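Local coordinates for epidermin leader peptide processing serine protease EpiP (Staphylococcus aureus subsp. aureus, PDB 3QFH), which is a subtilisin-like serine endopeptidase that probably removes the leader peptide from the precursor of the lantibiotic epidermin, at residues 146-151 and 199-204; 49-54 and 261-266; 77-82 and 156-161; 117-122 and 393-398. One frame throughout, in Å; residues are numbered along the deposited sequence.

Interaction 1. Residues 146-151 and 199-204; sequences TDSKNL and KFTMYR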
loop_
_atom_site.group_PDB
_atom_site.type_symbol
_atom_site.label_atom_id
_atom_site.label_comp_id
_atom_site.label_asym_id
_atom_site.label_seq_id
_atom_site.Cartn_x
_atom_site.Cartn_y
_atom_site.Cartn_z
ATOM N N THR A 146 -8.785 3.953 -17.026
ATOM C CA THR A 146 -10.104 3.340 -16.941
ATOM C C THR A 146 -10.044 1.834 -16.642
ATOM O O THR A 146 -11.068 1.196 -16.515
ATOM C CB THR A 146 -10.943 3.593 -18.192
ATOM O OG1 THR A 146 -10.268 3.067 -19.337
ATOM C CG2 THR A 146 -11.202 5.108 -18.359
ATOM N N ASP A 147 -8.845 1.269 -16.525
ATOM C CA ASP A 147 -8.695 -0.133 -16.139
ATOM C C ASP A 147 -8.788 -0.266 -14.616
ATOM O O ASP A 147 -8.690 -1.357 -14.070
ATOM C CB ASP A 147 -7.366 -0.695 -16.652
ATOM C CG ASP A 147 -7.314 -0.765 -18.167
ATOM O OD1 ASP A 147 -8.397 -0.842 -18.799
ATOM O OD2 ASP A 147 -6.197 -0.751 -18.734
ATOM N N SER A 148 -8.980 0.852 -13.927
ATOM C CA SER A 148 -9.112 0.833 -12.480
ATOM C C SER A 148 -10.303 -0.049 -12.091
ATOM O O SER A 148 -11.324 -0.059 -12.783
ATOM C CB SER A 148 -9.279 2.253 -11.961
ATOM O OG SER A 148 -8.090 3.004 -12.156
ATOM N N LYS A 149 -10.173 -0.806 -11.007
ATOM C CA LYS A 149 -11.241 -1.711 -10.608
ATOM C C LYS A 149 -11.628 -1.654 -9.134
ATOM O O LYS A 149 -10.832 -1.294 -8.272
ATOM C CB LYS A 149 -10.853 -3.138 -10.972
ATOM C CG LYS A 149 -10.598 -3.321 -12.459
ATOM C CD LYS A 149 -10.120 -4.719 -12.779
ATOM C CE LYS A 149 -9.824 -4.887 -14.290
ATOM N NZ LYS A 149 -8.737 -3.986 -14.826
ATOM N N ASN A 150 -12.879 -2.017 -8.870
ATOM C CA ASN A 150 -13.417 -2.086 -7.518
ATOM C C ASN A 150 -13.374 -3.519 -7.017
ATOM O O ASN A 150 -13.940 -4.382 -7.646
ATOM C CB ASN A 150 -14.878 -1.636 -7.520
ATOM C CG ASN A 150 -15.537 -1.750 -6.150
ATOM O OD1 ASN A 150 -14.881 -1.683 -5.122
ATOM N ND2 ASN A 150 -16.845 -1.894 -6.145
ATOM N N LEU A 151 -12.745 -3.757 -5.870
ATOM C CA LEU A 151 -12.690 -5.110 -5.275
ATOM C C LEU A 151 -13.643 -5.259 -4.077
ATOM O O LEU A 151 -13.728 -6.335 -3.477
ATOM C CB LEU A 151 -11.248 -5.479 -4.870
ATOM C CG LEU A 151 -10.319 -5.907 -6.017
ATOM C CD1 LEU A 151 -10.801 -7.213 -6.657
ATOM C CD2 LEU A 151 -10.170 -4.817 -7.092
ATOM N N LYS A 199 0.546 6.674 -16.090
ATOM C CA LYS A 199 -0.840 6.400 -15.760
ATOM C C LYS A 199 -0.852 5.606 -14.465
ATOM O O LYS A 199 0.086 4.830 -14.186
ATOM C CB LYS A 199 -1.527 5.563 -16.837
ATOM C CG LYS A 199 -1.452 6.105 -18.254
ATOM C CD LYS A 199 -2.043 7.497 -18.362
ATOM C CE LYS A 199 -1.904 8.033 -19.787
ATOM N NZ LYS A 199 -2.396 9.431 -19.948
ATOM N N PHE A 200 -1.891 5.817 -13.663
ATOM C CA PHE A 200 -2.081 5.066 -12.455
ATOM C C PHE A 200 -3.422 4.365 -12.565
ATOM O O PHE A 200 -4.335 4.803 -13.295
ATOM C CB PHE A 200 -1.982 5.936 -11.197
ATOM C CG PHE A 200 -3.171 6.822 -10.956
ATOM C CD1 PHE A 200 -4.182 6.422 -10.094
ATOM C CD2 PHE A 200 -3.270 8.062 -11.571
ATOM C CE1 PHE A 200 -5.266 7.234 -9.856
ATOM C CE2 PHE A 200 -4.352 8.889 -11.328
ATOM C CZ PHE A 200 -5.354 8.471 -10.483
ATOM N N THR A 201 -3.515 3.250 -11.866
ATOM C CA THR A 201 -4.699 2.439 -11.859
ATOM C C THR A 201 -5.074 2.285 -10.412
ATOM O O THR A 201 -4.249 1.871 -9.602
ATOM C CB THR A 201 -4.430 1.048 -12.456
ATOM O OG1 THR A 201 -3.829 1.187 -13.743
ATOM C CG2 THR A 201 -5.706 0.280 -12.598
ATOM N N MET A 202 -6.309 2.615 -10.076
ATOM C CA MET A 202 -6.761 2.515 -8.701
ATOM C C MET A 202 -7.485 1.201 -8.514
ATOM O O MET A 202 -8.251 0.788 -9.375
ATOM C CB MET A 202 -7.665 3.704 -8.354
ATOM C CG MET A 202 -8.408 3.624 -6.998
ATOM S SD MET A 202 -7.350 3.530 -5.551
ATOM C CE MET A 202 -6.373 5.041 -5.663
ATOM N N TYR A 203 -7.201 0.525 -7.406
ATOM C CA TYR A 203 -7.919 -0.689 -7.040
ATOM C C TYR A 203 -8.567 -0.401 -5.706
ATOM O O TYR A 203 -7.893 -0.312 -4.682
ATOM C CB TYR A 203 -7.003 -1.900 -6.999
ATOM C CG TYR A 203 -6.506 -2.245 -8.396
ATOM C CD1 TYR A 203 -7.218 -3.110 -9.208
ATOM C CD2 TYR A 203 -5.347 -1.660 -8.917
ATOM C CE1 TYR A 203 -6.776 -3.424 -10.490
ATOM C CE2 TYR A 203 -4.917 -1.951 -10.189
ATOM C CZ TYR A 203 -5.640 -2.837 -10.971
ATOM O OH TYR A 203 -5.217 -3.160 -12.229
ATOM N N ARG A 204 -9.885 -0.234 -5.736
ATOM C CA ARG A 204 -10.623 0.132 -4.532
ATOM C C ARG A 204 -10.948 -1.069 -3.652
ATOM O O ARG A 204 -11.581 -2.018 -4.089
ATOM C CB ARG A 204 -11.900 0.905 -4.876
ATOM C CG ARG A 204 -12.633 1.398 -3.625
ATOM C CD ARG A 204 -13.728 2.413 -3.959
ATOM N NE ARG A 204 -14.890 1.812 -4.610
ATOM C CZ ARG A 204 -15.986 1.388 -3.977
ATOM N NH1 ARG A 204 -16.084 1.455 -2.662
ATOM N NH2 ARG A 204 -16.991 0.874 -4.670
#
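S148 opens the pairing with residues 199-204 through its side chain. Its OG accepts the backbone N-H of M202 at 2.8 Å, with an angle of 163° at the hydrogen. The torsion sets OG beside the serine's own backbone N (chi1 -67°), where it also bonds to S145 O. Parallel pairing follows. K149 N binds M202 O at 3.0 Å, R204 N binds K149 O at 2.9 Å and L151 N binds R204 O at 2.7 Å.

N150 and R204 run side by side on one face of the sheet. Both have CG anti to the backbone N. The amide lies nearly flat over the guanidinium, with the planes 18° apart and N150 OD1 3.1 Å above the guanidinium plane, toward its rim. The two flat groups overlap, but no hydrogen bond joins them. N150 OD1 takes V152 N, and N150 ND2 binds D167 O. R204 NH1 meets F206 O and forms a salt bridge with E164.

Y203 and K149 occupy the other face. L151 CD2 comes to the ring edge, 4.0 Å from Y203 CD1. The K149 chain turns at its end, so that NZ reaches D147 O at 2.7 Å and forms a salt bridge with D226, which also binds Y203 OH. The M202 side chain touches I128 and D130 of strand 126-130, the latter the aspartate of a probable catalytic triad. This is an edge-strand pairing in the parallel sheet of the subtilase fold.

Interaction 2. Residues 49-54 and 261-266; sequences PELHVA and QKAINY. With SO4 (sulfate ion), chain L.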
loop_
_atom_site.group_PDB
_atom_site.type_symbol
_atom_site.label_atom_id
_atom_site.label_comp_id
_atom_site.label_asym_id
_atom_site.label_seq_id
_atom_site.Cartn_x
_atom_site.Cartn_y
_atom_site.Cartn_z
ATOM N N PRO A 49 -9.355 -17.430 -6.785
ATOM C CA PRO A 49 -8.904 -18.724 -7.336
ATOM C C PRO A 49 -7.379 -18.880 -7.419
ATOM O O PRO A 49 -6.860 -19.923 -7.047
ATOM C CB PRO A 49 -9.544 -18.759 -8.733
ATOM C CG PRO A 49 -10.761 -17.926 -8.595
ATOM C CD PRO A 49 -10.399 -16.815 -7.622
ATOM N N GLU A 50 -6.684 -17.831 -7.845
ATOM C CA GLU A 50 -5.218 -17.859 -7.988
ATOM C C GLU A 50 -4.474 -18.134 -6.682
ATOM O O GLU A 50 -3.342 -18.573 -6.710
ATOM C CB GLU A 50 -4.689 -16.524 -8.551
ATOM C CG GLU A 50 -5.171 -16.135 -9.945
ATOM C CD GLU A 50 -6.511 -15.403 -9.977
ATOM O OE1 GLU A 50 -7.233 -15.366 -8.946
ATOM O OE2 GLU A 50 -6.824 -14.847 -11.062
ATOM N N LEU A 51 -5.085 -17.831 -5.547
ATOM C CA LEU A 51 -4.426 -18.045 -4.252
ATOM C C LEU A 51 -5.053 -19.186 -3.458
ATOM O O LEU A 51 -4.624 -19.481 -2.342
ATOM C CB LEU A 51 -4.538 -16.786 -3.418
ATOM C CG LEU A 51 -4.064 -15.493 -4.081
ATOM C CD1 LEU A 51 -4.106 -14.360 -3.074
ATOM C CD2 LEU A 51 -2.679 -15.645 -4.665
ATOM N N HIS A 52 -6.096 -19.794 -4.009
ATOM C CA HIS A 52 -6.810 -20.861 -3.317
ATOM C C HIS A 52 -7.376 -20.417 -1.961
ATOM O O HIS A 52 -7.290 -21.155 -0.959
ATOM C CB HIS A 52 -5.928 -22.111 -3.175
ATOM C CG HIS A 52 -5.585 -22.751 -4.482
ATOM N ND1 HIS A 52 -4.292 -22.937 -4.908
ATOM C CD2 HIS A 52 -6.379 -23.218 -5.473
ATOM C CE1 HIS A 52 -4.300 -23.521 -6.093
ATOM N NE2 HIS A 52 -5.556 -23.706 -6.456
ATOM N N VAL A 53 -7.962 -19.218 -1.920
ATOM C CA VAL A 53 -8.588 -18.719 -0.691
ATOM C C VAL A 53 -9.994 -18.186 -0.968
ATOM O O VAL A 53 -10.273 -17.609 -2.024
ATOM C CB VAL A 53 -7.731 -17.657 0.055
ATOM C CG1 VAL A 53 -6.407 -18.261 0.516
ATOM C CG2 VAL A 53 -7.483 -16.421 -0.799
ATOM N N ALA A 54 -10.891 -18.430 -0.021
ATOM C CA ALA A 54 -12.266 -17.984 -0.139
ATOM C C ALA A 54 -12.780 -17.567 1.213
ATOM O O ALA A 54 -12.213 -17.920 2.248
ATOM C CB ALA A 54 -13.149 -19.084 -0.690
ATOM N N GLN A 261 0.697 -12.911 1.699
ATOM C CA GLN A 261 2.058 -13.247 1.276
ATOM C C GLN A 261 2.018 -13.936 -0.086
ATOM O O GLN A 261 2.873 -13.691 -0.919
ATOM C CB GLN A 261 2.775 -14.156 2.284
ATOM C CG GLN A 261 4.199 -14.522 1.867
ATOM C CD GLN A 261 5.111 -13.313 1.815
ATOM O OE1 GLN A 261 5.675 -12.913 2.826
ATOM N NE2 GLN A 261 5.251 -12.717 0.632
ATOM N N LYS A 262 1.018 -14.789 -0.316
ATOM C CA LYS A 262 0.907 -15.467 -1.623
ATOM C C LYS A 262 0.561 -14.478 -2.736
ATOM O O LYS A 262 1.043 -14.613 -3.844
ATOM C CB LYS A 262 -0.084 -16.639 -1.582
ATOM C CG LYS A 262 0.435 -17.823 -0.777
ATOM C CD LYS A 262 -0.645 -18.877 -0.472
ATOM C CE LYS A 262 -1.161 -19.594 -1.715
ATOM N NZ LYS A 262 -2.182 -20.658 -1.377
ATOM N N ALA A 263 -0.247 -13.472 -2.432
ATOM C CA ALA A 263 -0.587 -12.445 -3.426
ATOM C C ALA A 263 0.698 -11.707 -3.857
ATOM O O ALA A 263 0.958 -11.526 -5.042
ATOM C CB ALA A 263 -1.598 -11.454 -2.844
ATOM N N ILE A 264 1.481 -11.281 -2.867
ATOM C CA ILE A 264 2.771 -10.600 -3.080
ATOM C C ILE A 264 3.743 -11.446 -3.956
ATOM O O ILE A 264 4.360 -10.940 -4.892
ATOM C CB ILE A 264 3.405 -10.233 -1.704
ATOM C CG1 ILE A 264 2.558 -9.145 -1.039
ATOM C CG2 ILE A 264 4.857 -9.743 -1.851
ATOM C CD1 ILE A 264 2.897 -8.869 0.403
ATOM N N ASN A 265 3.837 -12.732 -3.671
ATOM C CA ASN A 265 4.724 -13.618 -4.436
ATOM C C ASN A 265 4.165 -13.863 -5.828
ATOM O O ASN A 265 4.919 -14.051 -6.785
ATOM C CB ASN A 265 4.979 -14.913 -3.672
ATOM C CG ASN A 265 5.769 -14.685 -2.374
ATOM O OD1 ASN A 265 6.375 -13.630 -2.178
ATOM N ND2 ASN A 265 5.784 -15.680 -1.508
ATOM N N TYR A 266 2.843 -13.855 -5.937
ATOM C CA TYR A 266 2.182 -13.979 -7.224
ATOM C C TYR A 266 2.559 -12.747 -8.070
ATOM O O TYR A 266 2.945 -12.881 -9.236
ATOM C CB TYR A 266 0.669 -14.088 -7.048
ATOM C CG TYR A 266 -0.117 -14.238 -8.341
ATOM C CD1 TYR A 266 -0.445 -15.488 -8.842
ATOM C CD2 TYR A 266 -0.525 -13.123 -9.056
ATOM C CE1 TYR A 266 -1.169 -15.620 -10.024
ATOM C CE2 TYR A 266 -1.242 -13.239 -10.217
ATOM C CZ TYR A 266 -1.561 -14.485 -10.702
ATOM O OH TYR A 266 -2.273 -14.578 -11.866
HETATM S S SO4 L . -5.832 -25.549 -9.439
HETATM O O1 SO4 L . -6.427 -26.680 -10.146
HETATM O O2 SO4 L . -4.432 -25.847 -9.160
HETATM O O3 SO4 L . -5.925 -24.342 -10.256
HETATM O O4 SO4 L . -6.553 -25.337 -8.191
#
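K262 NZ is gripped by two groups. It donates to L51 O at 2.9 Å and forms a salt bridge with E26. The ammonium approaches L51 O from above the carbonyl plane, 42° out of it. The lysine chain bends at chi3 (66°), which brings NZ back over the end of the short 3-10 turn at residues 49-51.

L51 fills the middle of the contact. Its CD1 packs on A263 CB at 3.8 Å. Its CD2 lies against the K262 backbone, 3.9 Å from K262 O, and faces Y266 CB. V221 of helix 213-225 also touches L51.

E50 meets Y266 with its aliphatic part. E50 CG lies 3.8 Å from Y266 OH, and its carboxylate is turned 77° from the ring. The phenol oxygen itself is bonded to N225.

H52 follows the turn with positive phi and forms a G1 beta bulge with V53, facing I48. Its NE2 donates to O4 of a sulfate ion at 2.6 Å. T30 N binds the same sulfate, which probably comes from the crystallisation liquor.

The contact joins the propeptide to helix 254-269 of the protease. A leucine is buried beside the lysine's bonds to a carbonyl and a carboxylate. The carboxylate probably offsets the lysine charge, so apolar packing and a charged tie join the propeptide to the protease here.

Interaction 3. Residues 77-82 and 156-161; sequences NATCST and GFRGTE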
loop_
_atom_site.group_PDB
_atom_site.type_symbol
_atom_site.label_atom_id
_atom_site.label_comp_id
_atom_site.label_asym_id
_atom_site.label_seq_id
_atom_site.Cartn_x
_atom_site.Cartn_y
_atom_site.Cartn_z
ATOM N N ASN A 77 -10.151 -20.264 9.430
ATOM C CA ASN A 77 -10.208 -19.451 10.646
ATOM C C ASN A 77 -11.285 -18.396 10.478
ATOM O O ASN A 77 -11.646 -18.032 9.350
ATOM C CB ASN A 77 -8.857 -18.832 11.055
ATOM C CG ASN A 77 -8.253 -17.922 9.988
ATOM O OD1 ASN A 77 -7.302 -18.314 9.323
ATOM N ND2 ASN A 77 -8.790 -16.714 9.831
ATOM N N ALA A 78 -11.828 -17.938 11.600
ATOM C CA ALA A 78 -12.826 -16.894 11.580
ATOM C C ALA A 78 -12.124 -15.674 11.056
ATOM O O ALA A 78 -10.987 -15.427 11.433
ATOM C CB ALA A 78 -13.350 -16.642 12.986
ATOM N N THR A 79 -12.772 -14.928 10.169
ATOM C CA THR A 79 -12.194 -13.697 9.649
ATOM C C THR A 79 -12.235 -12.678 10.784
ATOM O O THR A 79 -13.258 -12.554 11.455
ATOM C CB THR A 79 -13.033 -13.144 8.495
ATOM O OG1 THR A 79 -13.358 -14.201 7.579
ATOM C CG2 THR A 79 -12.304 -12.011 7.782
ATOM N N CYS A 80 -11.144 -11.957 11.023
ATOM C CA CYS A 80 -11.139 -10.951 12.108
ATOM C C CYS A 80 -10.756 -9.539 11.653
ATOM O O CYS A 80 -10.343 -9.345 10.508
ATOM C CB CYS A 80 -10.246 -11.413 13.256
ATOM S SG CYS A 80 -10.942 -12.827 14.173
ATOM N N SER A 81 -10.911 -8.566 12.561
ATOM C CA SER A 81 -10.599 -7.143 12.286
ATOM C C SER A 81 -9.169 -6.739 12.696
ATOM O O SER A 81 -8.942 -6.081 13.725
ATOM C CB SER A 81 -11.621 -6.224 12.958
ATOM O OG SER A 81 -12.906 -6.412 12.394
ATOM N N THR A 82 -8.229 -7.134 11.844
ATOM C CA THR A 82 -6.800 -6.876 12.021
ATOM C C THR A 82 -6.342 -5.479 11.546
ATOM O O THR A 82 -5.435 -4.883 12.141
ATOM C CB THR A 82 -5.966 -7.981 11.305
ATOM O OG1 THR A 82 -4.653 -7.480 11.008
ATOM C CG2 THR A 82 -6.630 -8.418 9.996
ATOM N N GLY A 156 -20.557 -4.781 0.720
ATOM C CA GLY A 156 -19.341 -4.421 1.455
ATOM C C GLY A 156 -18.913 -5.182 2.696
ATOM O O GLY A 156 -19.117 -6.376 2.804
ATOM N N PHE A 157 -18.307 -4.474 3.644
ATOM C CA PHE A 157 -17.742 -5.111 4.831
ATOM C C PHE A 157 -18.787 -5.921 5.595
ATOM O O PHE A 157 -19.791 -5.389 6.053
ATOM C CB PHE A 157 -17.057 -4.072 5.723
ATOM C CG PHE A 157 -16.255 -4.661 6.866
ATOM C CD1 PHE A 157 -15.050 -5.320 6.625
ATOM C CD2 PHE A 157 -16.673 -4.506 8.186
ATOM C CE1 PHE A 157 -14.297 -5.853 7.674
ATOM C CE2 PHE A 157 -15.917 -5.028 9.247
ATOM C CZ PHE A 157 -14.725 -5.702 8.982
ATOM N N ARG A 158 -18.545 -7.226 5.687
ATOM C CA ARG A 158 -19.429 -8.154 6.391
ATOM C C ARG A 158 -20.900 -7.950 6.054
ATOM O O ARG A 158 -21.758 -8.109 6.913
ATOM C CB ARG A 158 -19.226 -7.998 7.896
ATOM C CG ARG A 158 -17.791 -8.144 8.345
ATOM C CD ARG A 158 -17.269 -9.574 8.203
ATOM N NE ARG A 158 -15.810 -9.604 8.280
ATOM C CZ ARG A 158 -15.095 -9.514 9.398
ATOM N NH1 ARG A 158 -15.681 -9.386 10.578
ATOM N NH2 ARG A 158 -13.772 -9.534 9.331
ATOM N N GLY A 159 -21.190 -7.583 4.810
ATOM C CA GLY A 159 -22.562 -7.339 4.375
ATOM C C GLY A 159 -23.283 -6.171 5.046
ATOM O O GLY A 159 -24.491 -6.032 4.885
ATOM N N THR A 160 -22.550 -5.322 5.773
ATOM C CA THR A 160 -23.137 -4.189 6.507
ATOM C C THR A 160 -23.182 -2.850 5.768
ATOM O O THR A 160 -23.354 -1.814 6.405
ATOM C CB THR A 160 -22.395 -3.927 7.847
ATOM O OG1 THR A 160 -21.093 -3.387 7.595
ATOM C CG2 THR A 160 -22.284 -5.195 8.671
ATOM N N GLU A 161 -23.006 -2.840 4.452
ATOM C CA GLU A 161 -23.116 -1.584 3.685
ATOM C C GLU A 161 -23.830 -1.853 2.346
ATOM O O GLU A 161 -23.195 -2.091 1.327
ATOM C CB GLU A 161 -21.757 -0.833 3.569
ATOM C CG GLU A 161 -20.537 -1.671 3.322
ATOM C CD GLU A 161 -19.180 -0.884 3.362
ATOM O OE1 GLU A 161 -18.123 -1.541 3.195
ATOM O OE2 GLU A 161 -19.152 0.354 3.560
#
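Van der Waals contact carries most of this meeting, and R158 is its main side chain. R158 NH2 lies 3.3 Å from T79 CG2. The two side chains pass alongside, running in opposite senses. No hydrogen bond links the two segments.

Polar approaches are looser. C80 O sits near the plane of the R158 guanidinium at its edge, 3.6 Å from R158 NH2. S81 OG comes to the edge of the F157 ring, 3.9 Å from F157 CZ.

Within residues 156-161 the arginine lies over F157. A bend at chi2 (-69°) folds the chain across F157. R158 CG stands over the centre of the phenyl ring, and F157 CZ lies 3.8 Å above the guanidinium plane, over its centre. A salt bridge from R158 NE to E212 helps hold the group.

Hydrogen bonds brace the loop. F157 N donates to E161 OE1 at 3.0 Å. F157 O accepts T160 N and T160 OG1 from opposite faces of its plane.

The contact lies at the surface, where the chain leaves propeptide strand 73-78. R158 touches Y22 of strand 20-27, F157 rests on W215 of helix 213-225, and T79 reaches E256 of helix 254-269.

Interaction 4. Residues 117-122 and 393-398; sequences DLPKHA and LALIID. With SO4 (sulfate ion), chain N.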
loop_
_atom_site.group_PDB
_atom_site.type_symbol
_atom_site.label_atom_id
_atom_site.label_comp_id
_atom_site.label_asym_id
_atom_site.label_seq_id
_atom_site.Cartn_x
_atom_site.Cartn_y
_atom_site.Cartn_z
ATOM N N ASP A 117 14.730 15.443 -16.640
ATOM C CA ASP A 117 15.422 14.195 -16.962
ATOM C C ASP A 117 14.450 13.007 -17.033
ATOM O O ASP A 117 14.876 11.861 -16.970
ATOM C CB ASP A 117 16.467 13.912 -15.871
ATOM C CG ASP A 117 17.472 15.061 -15.706
ATOM O OD1 ASP A 117 17.911 15.600 -16.735
ATOM O OD2 ASP A 117 17.825 15.415 -14.559
ATOM N N LEU A 118 13.148 13.271 -17.137
ATOM C CA LEU A 118 12.160 12.184 -17.197
ATOM C C LEU A 118 12.318 11.381 -18.486
ATOM O O LEU A 118 12.773 11.923 -19.478
ATOM C CB LEU A 118 10.736 12.726 -17.148
ATOM C CG LEU A 118 10.277 13.384 -15.844
ATOM C CD1 LEU A 118 8.909 14.022 -16.041
ATOM C CD2 LEU A 118 10.251 12.382 -14.720
ATOM N N PRO A 119 11.936 10.089 -18.465
ATOM C CA PRO A 119 12.001 9.296 -19.687
ATOM C C PRO A 119 11.113 9.954 -20.742
ATOM O O PRO A 119 10.169 10.649 -20.391
ATOM C CB PRO A 119 11.409 7.935 -19.279
ATOM C CG PRO A 119 11.381 7.924 -17.808
ATOM C CD PRO A 119 11.375 9.328 -17.335
ATOM N N LYS A 120 11.405 9.729 -22.012
ATOM C CA LYS A 120 10.615 10.332 -23.082
ATOM C C LYS A 120 9.247 9.632 -23.170
ATOM O O LYS A 120 8.255 10.267 -23.504
ATOM C CB LYS A 120 11.367 10.245 -24.416
ATOM C CG LYS A 120 11.212 11.473 -25.287
ATOM C CD LYS A 120 11.807 12.727 -24.561
ATOM C CE LYS A 120 11.723 13.984 -25.419
ATOM N NZ LYS A 120 12.478 13.833 -26.697
ATOM N N HIS A 121 9.206 8.337 -22.848
ATOM C CA HIS A 121 7.960 7.547 -22.856
ATOM C C HIS A 121 7.691 6.946 -21.468
ATOM O O HIS A 121 8.515 6.219 -20.939
ATOM C CB HIS A 121 8.036 6.433 -23.895
ATOM C CG HIS A 121 8.322 6.922 -25.284
ATOM N ND1 HIS A 121 7.357 7.499 -26.087
ATOM C CD2 HIS A 121 9.462 6.920 -26.014
ATOM C CE1 HIS A 121 7.893 7.833 -27.248
ATOM N NE2 HIS A 121 9.167 7.489 -27.231
ATOM N N ALA A 122 6.529 7.236 -20.899
ATOM C CA ALA A 122 6.170 6.770 -19.551
ATOM C C ALA A 122 5.140 5.654 -19.594
ATOM O O ALA A 122 3.978 5.846 -19.244
ATOM C CB ALA A 122 5.648 7.938 -18.727
ATOM N N LEU A 393 10.131 4.148 -8.786
ATOM C CA LEU A 393 10.372 2.856 -9.453
ATOM C C LEU A 393 9.791 2.817 -10.854
ATOM O O LEU A 393 10.375 2.192 -11.765
ATOM C CB LEU A 393 9.816 1.711 -8.623
ATOM C CG LEU A 393 10.619 1.352 -7.373
ATOM C CD1 LEU A 393 9.779 0.544 -6.414
ATOM C CD2 LEU A 393 11.887 0.585 -7.774
ATOM N N ALA A 394 8.637 3.454 -11.046
ATOM C CA ALA A 394 8.045 3.513 -12.376
ATOM C C ALA A 394 8.982 4.291 -13.304
ATOM O O ALA A 394 9.209 3.900 -14.465
ATOM C CB ALA A 394 6.652 4.145 -12.343
ATOM N N LEU A 395 9.535 5.379 -12.797
ATOM C CA LEU A 395 10.479 6.201 -13.583
ATOM C C LEU A 395 11.751 5.444 -13.941
ATOM O O LEU A 395 12.254 5.548 -15.063
ATOM C CB LEU A 395 10.853 7.467 -12.827
ATOM C CG LEU A 395 9.749 8.498 -12.555
ATOM C CD1 LEU A 395 10.320 9.668 -11.744
ATOM C CD2 LEU A 395 9.145 8.977 -13.872
ATOM N N ILE A 396 12.266 4.687 -12.980
ATOM C CA ILE A 396 13.491 3.915 -13.154
ATOM C C ILE A 396 13.297 2.795 -14.189
ATOM O O ILE A 396 14.141 2.579 -15.060
ATOM C CB ILE A 396 13.972 3.350 -11.805
ATOM C CG1 ILE A 396 14.483 4.496 -10.926
ATOM C CG2 ILE A 396 15.083 2.311 -12.028
ATOM C CD1 ILE A 396 14.577 4.134 -9.429
ATOM N N ILE A 397 12.176 2.101 -14.100
ATOM C CA ILE A 397 11.866 1.041 -15.064
ATOM C C ILE A 397 11.799 1.606 -16.491
ATOM O O ILE A 397 12.337 1.013 -17.452
ATOM C CB ILE A 397 10.549 0.316 -14.694
ATOM C CG1 ILE A 397 10.738 -0.462 -13.378
ATOM C CG2 ILE A 397 10.149 -0.667 -15.814
ATOM C CD1 ILE A 397 9.412 -0.972 -12.713
ATOM N N ASP A 398 11.154 2.753 -16.642
ATOM C CA ASP A 398 11.031 3.367 -17.972
ATOM C C ASP A 398 12.370 3.990 -18.457
ATOM O O ASP A 398 12.747 3.858 -19.619
ATOM C CB ASP A 398 9.912 4.401 -17.981
ATOM C CG ASP A 398 8.535 3.781 -17.733
ATOM O OD1 ASP A 398 8.425 2.534 -17.792
ATOM O OD2 ASP A 398 7.562 4.536 -17.462
HETATM S S SO4 N . 12.853 7.055 -23.774
HETATM O O1 SO4 N . 11.585 6.621 -23.178
HETATM O O2 SO4 N . 13.454 8.134 -22.984
HETATM O O3 SO4 N . 13.796 5.944 -23.829
HETATM O O4 SO4 N . 12.611 7.526 -25.134
#
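A122 and D398 bring the two backbones closest, with their CA atoms 6.1 Å apart. Residues 117-122 form an irregular loop, extended at L118 and P119 and turned at K120 (psi -32°). Residues 393-398 are regular helix, with I397 N bonded to L393 O and D398 N to A394 O.

No hydrogen bond crosses. L118 CD2 meets L395 CD2 at 3.7 Å. The P119 ring lies across the helix side chains at about a right angle. P119 CG touches L395 O at 3.7 Å and D398 CB at 3.8 Å. H121 O also faces D398 CB.

The D398 carboxylate comes up to the loop, with OD2 3.4 Å from A122 CA. T124 OG1 binds its OD1 and N198 ND2 binds its OD2. E403 lies close to OD1, which may raise the affinity of this pair for a proton.

At the loop turn, two successive N-H groups hold a sulfate ion, probably from the crystallisation liquor. K120 N binds O2 at 2.8 Å and H121 N binds O1 at 3.0 Å.

The contact packs the segment before strand 126-130 on the C-terminal part of helix 382-400. In the subtilase fold this is the central helix, which probably carries the nucleophilic serine near its N-terminal end.

In the fold
From the N terminus, residues 49-54 of the propeptide come first. They meet residues 261-266, so interaction 2 closes a long loop. Residues 77-82 meet 156-161 within it, and interaction 1 (146-151 with 199-204) also lies wholly inside. Interactions 1 and 3 cross, because 156-161 falls between the strands of interaction 1. Interaction 4 runs from 117-122 to 393-398. It encloses interaction 1 and crosses interactions 2 and 3. Interactions 2 and 3 tie the propeptide to the protease, with centres about 19 Å apart. Interaction 1 adds an edge strand to the parallel sheet. Interaction 4 fastens a loop to helix 382-400, about 39 Å from interaction 3 between centres.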